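Local structure of paraflagellar rod component (Trypanosoma cruzi, 6XYB) at residues P5-S10 against S23-E28; P16-L21 against V52-Y57. The protein is of unknown function but is a kinetoplastid-specific protein, probably of the paraflagellar rod, that binds magnesium ions. One frame throughout, in Å; residues are numbered along the deposited sequence.

Contact 1. Residues P5-S10 against S23-E28; sequences PNLCVS and SALREE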
loop_
_atom_site.group_PDB
_atom_site.type_symbol
_atom_site.label_atom_id
_atom_site.label_comp_id
_atom_site.label_asym_id
_atom_site.label_seq_id
_atom_site.Cartn_x
_atom_site.Cartn_y
_atom_site.Cartn_z
ATOM N N PRO C 5 -2.992 2.356 -20.531
ATOM C CA PRO C 5 -1.728 2.108 -19.867
ATOM C C PRO C 5 -1.899 2.510 -18.396
ATOM O O PRO C 5 -2.900 3.186 -18.003
ATOM C CB PRO C 5 -0.742 3.032 -20.600
ATOM C CG PRO C 5 -1.443 3.398 -21.866
ATOM C CD PRO C 5 -2.887 3.492 -21.446
ATOM N N ASN C 6 -0.866 2.209 -17.647
ATOM C CA ASN C 6 -0.798 2.511 -16.205
ATOM C C ASN C 6 0.436 3.409 -16.012
ATOM O O ASN C 6 1.281 3.536 -16.913
ATOM C CB ASN C 6 -0.698 1.217 -15.382
ATOM C CG ASN C 6 -2.001 0.452 -15.282
ATOM O OD1 ASN C 6 -2.715 0.576 -14.308
ATOM N ND2 ASN C 6 -2.337 -0.315 -16.292
ATOM N N LEU C 7 0.590 3.938 -14.821
ATOM C CA LEU C 7 1.705 4.808 -14.459
ATOM C C LEU C 7 2.206 4.341 -13.114
ATOM O O LEU C 7 1.410 3.951 -12.240
ATOM C CB LEU C 7 1.196 6.271 -14.410
ATOM C CG LEU C 7 2.067 7.454 -14.059
ATOM C CD1 LEU C 7 3.227 7.570 -14.961
ATOM C CD2 LEU C 7 1.160 8.663 -14.161
ATOM N N CYS C 8 3.517 4.348 -12.952
ATOM C CA CYS C 8 4.162 4.092 -11.654
ATOM C C CYS C 8 5.010 5.304 -11.312
ATOM O O CYS C 8 5.903 5.668 -12.140
ATOM C CB CYS C 8 5.017 2.826 -11.662
ATOM S SG CYS C 8 5.977 2.588 -10.130
ATOM N N VAL C 9 4.781 5.898 -10.146
ATOM C CA VAL C 9 5.662 6.962 -9.663
ATOM C C VAL C 9 6.370 6.404 -8.424
ATOM O O VAL C 9 5.739 5.814 -7.531
ATOM C CB VAL C 9 4.907 8.222 -9.298
ATOM C CG1 VAL C 9 5.816 9.302 -8.716
ATOM C CG2 VAL C 9 4.174 8.794 -10.475
ATOM N N SER C 10 7.690 6.558 -8.394
ATOM C CA SER C 10 8.433 6.081 -7.232
ATOM C C SER C 10 9.169 7.269 -6.632
ATOM O O SER C 10 9.696 8.083 -7.397
ATOM C CB SER C 10 9.384 4.970 -7.621
ATOM O OG SER C 10 9.972 4.358 -6.496
ATOM N N SER C 23 4.260 4.443 -20.505
ATOM C CA SER C 23 4.340 4.738 -21.968
ATOM C C SER C 23 3.477 5.952 -22.313
ATOM O O SER C 23 3.881 6.737 -23.208
ATOM C CB SER C 23 3.943 3.548 -22.832
ATOM O OG SER C 23 2.746 2.914 -22.373
ATOM N N ALA C 24 2.301 6.066 -21.713
ATOM C CA ALA C 24 1.277 7.072 -22.042
ATOM C C ALA C 24 1.393 8.356 -21.221
ATOM O O ALA C 24 0.496 9.216 -21.345
ATOM C CB ALA C 24 -0.075 6.465 -21.850
ATOM N N LEU C 25 2.463 8.532 -20.465
ATOM C CA LEU C 25 2.715 9.782 -19.718
ATOM C C LEU C 25 3.123 10.868 -20.723
ATOM O O LEU C 25 4.138 10.703 -21.390
ATOM C CB LEU C 25 3.795 9.470 -18.674
ATOM C CG LEU C 25 4.256 10.648 -17.831
ATOM C CD1 LEU C 25 3.092 11.281 -17.082
ATOM C CD2 LEU C 25 5.360 10.243 -16.854
ATOM N N ARG C 26 2.357 11.959 -20.807
ATOM C CA ARG C 26 2.662 13.026 -21.754
ATOM C C ARG C 26 3.561 14.102 -21.132
ATOM O O ARG C 26 3.531 14.297 -19.892
ATOM C CB ARG C 26 1.369 13.588 -22.347
ATOM C CG ARG C 26 0.601 14.483 -21.408
ATOM C CD ARG C 26 -0.598 15.059 -22.054
ATOM N NE ARG C 26 -1.288 15.857 -21.054
ATOM C CZ ARG C 26 -2.075 16.900 -21.341
ATOM N NH1 ARG C 26 -2.216 17.287 -22.588
ATOM N NH2 ARG C 26 -2.699 17.548 -20.368
ATOM N N GLU C 27 4.326 14.817 -21.977
ATOM C CA GLU C 27 5.282 15.813 -21.431
ATOM C C GLU C 27 4.496 16.909 -20.691
ATOM O O GLU C 27 5.026 17.501 -19.737
ATOM C CB GLU C 27 6.208 16.278 -22.544
ATOM C CG GLU C 27 7.503 16.841 -21.957
ATOM C CD GLU C 27 8.673 17.062 -22.903
ATOM O OE1 GLU C 27 8.620 16.530 -24.025
ATOM O OE2 GLU C 27 9.644 17.769 -22.510
ATOM N N GLU C 28 3.307 17.249 -21.179
ATOM C CA GLU C 28 2.498 18.321 -20.550
ATOM C C GLU C 28 2.288 17.943 -19.069
ATOM O O GLU C 28 2.238 18.845 -18.225
ATOM C CB GLU C 28 1.236 18.547 -21.402
ATOM C CG GLU C 28 1.488 19.057 -22.848
ATOM C CD GLU C 28 1.856 18.005 -23.896
ATOM O OE1 GLU C 28 2.131 16.844 -23.536
ATOM O OE2 GLU C 28 1.811 18.275 -25.106
#

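Contact 2. Residues P16-L21 against V52-Y57; sequences PVITML and VKFLFY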
loop_
_atom_site.group_PDB
_atom_site.type_symbol
_atom_site.label_atom_id
_atom_site.label_comp_id
_atom_site.label_asym_id
_atom_site.label_seq_id
_atom_site.Cartn_x
_atom_site.Cartn_y
_atom_site.Cartn_z
ATOM N N PRO C 16 15.835 13.456 -2.007
ATOM C CA PRO C 16 14.574 13.168 -2.688
ATOM C C PRO C 16 14.777 12.960 -4.189
ATOM O O PRO C 16 15.229 13.838 -4.918
ATOM C CB PRO C 16 13.641 14.334 -2.410
ATOM C CG PRO C 16 14.474 15.382 -1.691
ATOM C CD PRO C 16 15.851 14.803 -1.417
ATOM N N VAL C 17 14.398 11.758 -4.655
ATOM C CA VAL C 17 14.515 11.415 -6.111
ATOM C C VAL C 17 13.173 10.834 -6.533
ATOM O O VAL C 17 12.719 9.824 -5.928
ATOM C CB VAL C 17 15.655 10.437 -6.463
ATOM C CG1 VAL C 17 15.613 10.155 -7.965
ATOM C CG2 VAL C 17 17.009 10.980 -5.970
ATOM N N ILE C 18 12.560 11.467 -7.510
ATOM C CA ILE C 18 11.229 11.051 -7.985
ATOM C C ILE C 18 11.397 10.528 -9.417
ATOM O O ILE C 18 11.964 11.199 -10.280
ATOM C CB ILE C 18 10.218 12.206 -7.951
ATOM C CG1 ILE C 18 10.055 12.765 -6.537
ATOM C CG2 ILE C 18 8.899 11.744 -8.586
ATOM C CD1 ILE C 18 9.520 14.150 -6.492
ATOM N N THR C 19 10.907 9.320 -9.686
ATOM C CA THR C 19 10.922 8.699 -11.017
ATOM C C THR C 19 9.484 8.388 -11.446
ATOM O O THR C 19 8.685 7.956 -10.605
ATOM C CB THR C 19 11.804 7.459 -11.025
ATOM O OG1 THR C 19 11.515 6.583 -9.950
ATOM C CG2 THR C 19 13.268 7.781 -10.937
ATOM N N MET C 20 9.206 8.546 -12.729
ATOM C CA MET C 20 7.876 8.305 -13.292
ATOM C C MET C 20 8.012 7.412 -14.501
ATOM O O MET C 20 8.768 7.760 -15.412
ATOM C CB MET C 20 7.237 9.650 -13.664
ATOM C CG MET C 20 7.259 10.637 -12.531
ATOM S SD MET C 20 6.096 11.967 -12.678
ATOM C CE MET C 20 6.706 12.820 -14.049
ATOM N N LEU C 21 7.317 6.273 -14.490
ATOM C CA LEU C 21 7.312 5.279 -15.590
ATOM C C LEU C 21 5.905 5.133 -16.111
ATOM O O LEU C 21 4.988 5.125 -15.372
ATOM C CB LEU C 21 7.764 3.918 -15.079
ATOM C CG LEU C 21 9.217 3.698 -14.728
ATOM C CD1 LEU C 21 9.525 4.351 -13.403
ATOM C CD2 LEU C 21 9.489 2.189 -14.707
ATOM N N VAL C 52 14.079 23.020 -10.463
ATOM C CA VAL C 52 14.542 21.665 -10.871
ATOM C C VAL C 52 13.553 21.067 -11.877
ATOM O O VAL C 52 12.364 21.470 -11.922
ATOM C CB VAL C 52 14.743 20.697 -9.695
ATOM C CG1 VAL C 52 15.920 21.093 -8.810
ATOM C CG2 VAL C 52 13.463 20.556 -8.908
ATOM N N LYS C 53 14.081 20.177 -12.711
ATOM C CA LYS C 53 13.377 19.645 -13.897
ATOM C C LYS C 53 13.383 18.119 -13.840
ATOM O O LYS C 53 14.300 17.493 -13.285
ATOM C CB LYS C 53 14.091 20.048 -15.194
ATOM C CG LYS C 53 14.320 21.526 -15.406
ATOM C CD LYS C 53 14.637 21.780 -16.849
ATOM C CE LYS C 53 13.712 22.798 -17.492
ATOM N NZ LYS C 53 12.345 22.249 -17.680
ATOM N N PHE C 54 12.384 17.515 -14.441
ATOM C CA PHE C 54 12.460 16.114 -14.837
ATOM C C PHE C 54 13.310 15.970 -16.092
ATOM O O PHE C 54 13.102 16.723 -17.071
ATOM C CB PHE C 54 11.037 15.610 -15.105
ATOM C CG PHE C 54 10.263 15.222 -13.876
ATOM C CD1 PHE C 54 10.507 14.010 -13.244
ATOM C CD2 PHE C 54 9.269 16.021 -13.391
ATOM C CE1 PHE C 54 9.789 13.584 -12.138
ATOM C CE2 PHE C 54 8.544 15.611 -12.290
ATOM C CZ PHE C 54 8.842 14.426 -11.620
ATOM N N LEU C 55 14.215 14.999 -16.044
ATOM C CA LEU C 55 15.012 14.533 -17.188
ATOM C C LEU C 55 14.556 13.157 -17.658
ATOM O O LEU C 55 14.224 12.327 -16.830
ATOM C CB LEU C 55 16.500 14.501 -16.841
ATOM C CG LEU C 55 17.142 15.829 -16.411
ATOM C CD1 LEU C 55 18.660 15.679 -16.283
ATOM C CD2 LEU C 55 16.830 16.982 -17.353
ATOM N N PHE C 56 14.559 12.969 -18.990
ATOM C CA PHE C 56 14.150 11.693 -19.609
ATOM C C PHE C 56 15.343 10.771 -19.782
ATOM O O PHE C 56 16.365 11.156 -20.353
ATOM C CB PHE C 56 13.444 11.920 -20.928
ATOM C CG PHE C 56 12.998 10.649 -21.569
ATOM C CD1 PHE C 56 11.828 10.040 -21.141
ATOM C CD2 PHE C 56 13.736 10.081 -22.594
ATOM C CE1 PHE C 56 11.383 8.897 -21.767
ATOM C CE2 PHE C 56 13.304 8.901 -23.179
ATOM C CZ PHE C 56 12.121 8.329 -22.776
ATOM N N TYR C 57 15.145 9.496 -19.453
ATOM C CA TYR C 57 16.087 8.401 -19.774
ATOM C C TYR C 57 15.371 7.170 -20.317
ATOM O O TYR C 57 14.311 6.815 -19.875
ATOM C CB TYR C 57 16.817 7.965 -18.505
ATOM C CG TYR C 57 17.676 9.009 -17.812
ATOM C CD1 TYR C 57 17.185 9.925 -16.893
ATOM C CD2 TYR C 57 19.052 9.046 -18.072
ATOM C CE1 TYR C 57 18.025 10.796 -16.215
ATOM C CE2 TYR C 57 19.914 9.912 -17.417
ATOM C CZ TYR C 57 19.389 10.837 -16.535
ATOM O OH TYR C 57 20.277 11.683 -15.945
#

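Contact 1. Residues P5-S10 against S23-E28
Pro5 lies beside Ala24 with their CA atoms 6.2 Å apart, and two residues further on Leu7 comes nearest Leu25, at a CA separation of 7.3 Å, so the start of strand 6-13 runs past the turn 23-26 that leads into helix 27-36 at side-chain distance and the backbones do not pair. Two apolar touches carry the contact. At the outer one the pyrrolidine ring of Pro5 presents its CB-CG side to the Ala24 methyl; Pro5 CG comes within 3.4 Å of Ala24 CB, tighter than usual for two carbons. Ser23 adds a looser touch, its OG standing 3.9 Å from Pro5 CB on the other side of that atom from the ring nitrogen. The inner touch is made by single methyl branches: Leu7 CD1 meets Leu25 CD2 at 3.9 Å, and the two side chains slant across each other. Both CG atoms stand anti to the backbone N (chi1 180° for Leu7, 177° for Leu25), beside their own carbonyl carbons, and one methyl of each side chain makes the touch. The contact is graded, from exposed Ala24 at its outer end to buried Leu7; Leu25 is still partly exposed. On the far side of residues 5-10, Asn6 turns away from residues 23-28 and bonds through ND2 to Glu89 of the second subunit, while its backbone N reaches Glu86 of that subunit. Arg26, at the N-cap position of helix 27-36, forms a salt bridge with Glu91. Within the chain, Leu7 also packs on Leu88 of helix 74-90 and on Phe115 of strand 108-117, while Leu25 leans on Met20 of strand 17-21 and Trp63 of strand 62-66.

Contact 2. Residues P16-L21 against V52-Y57
This is a buried Met-aromatic contact between Met20 of strand 17-21 and Phe54 of residues 52-57, the segment that carries strand 55-57, an outermost strand of the sheet within this chain; it lies on the side of the sheet that carries helix 27-36. Strand 62-66 lies between the two strands in the sheet, so the side chains do the bridging. The Met20 methyl sits over one face of the Phe54 ring, with CE 3.7 Å from the centroid and only 16° off the ring normal, a CH-pi contact displaced somewhat toward the rim at CZ. The sulfur is oblique: Met20 SD lies 4.5 Å from the centroid of the Phe54 ring, 38° off its normal. The bend at the end of the methionine chain (chi3 -66°) folds CE over the ring. Ile18, two residues back along the strand, offers CG2 to Phe54 CZ at 4.0 Å, and its carbonyl O is 3.7 Å from Phe54 CE1. Val30 of helix 27-36 touches both Met20 and Phe54, and Glu34 accepts a hydrogen bond from Phe54 N. The contact probably rests mainly on dispersion, with a weak CH-pi attraction of the S-bonded methyl for the ring face; no charge pairs the side chains.

The centres of the two contacts are 12 Å apart, and they meet in the antiparallel sheet, where strands 6-13 and 17-21 are neighbours. Ser10 N to Thr19 O and Cys8 O to Leu21 N, both 2.8 Å and probable hydrogen bonds, tie the strand of contact 1 to that of contact 2. Along the chain the segments alternate: 5-10, 16-21, 23-28, 52-57. Contact 1 lies where the chain leaves strand 17-21 for helix 27-36; contact 2 comes where it returns to the sheet after the helix and a partly unmodelled loop, with Phe54 packed on Met20 and Ile18 of strand 17-21.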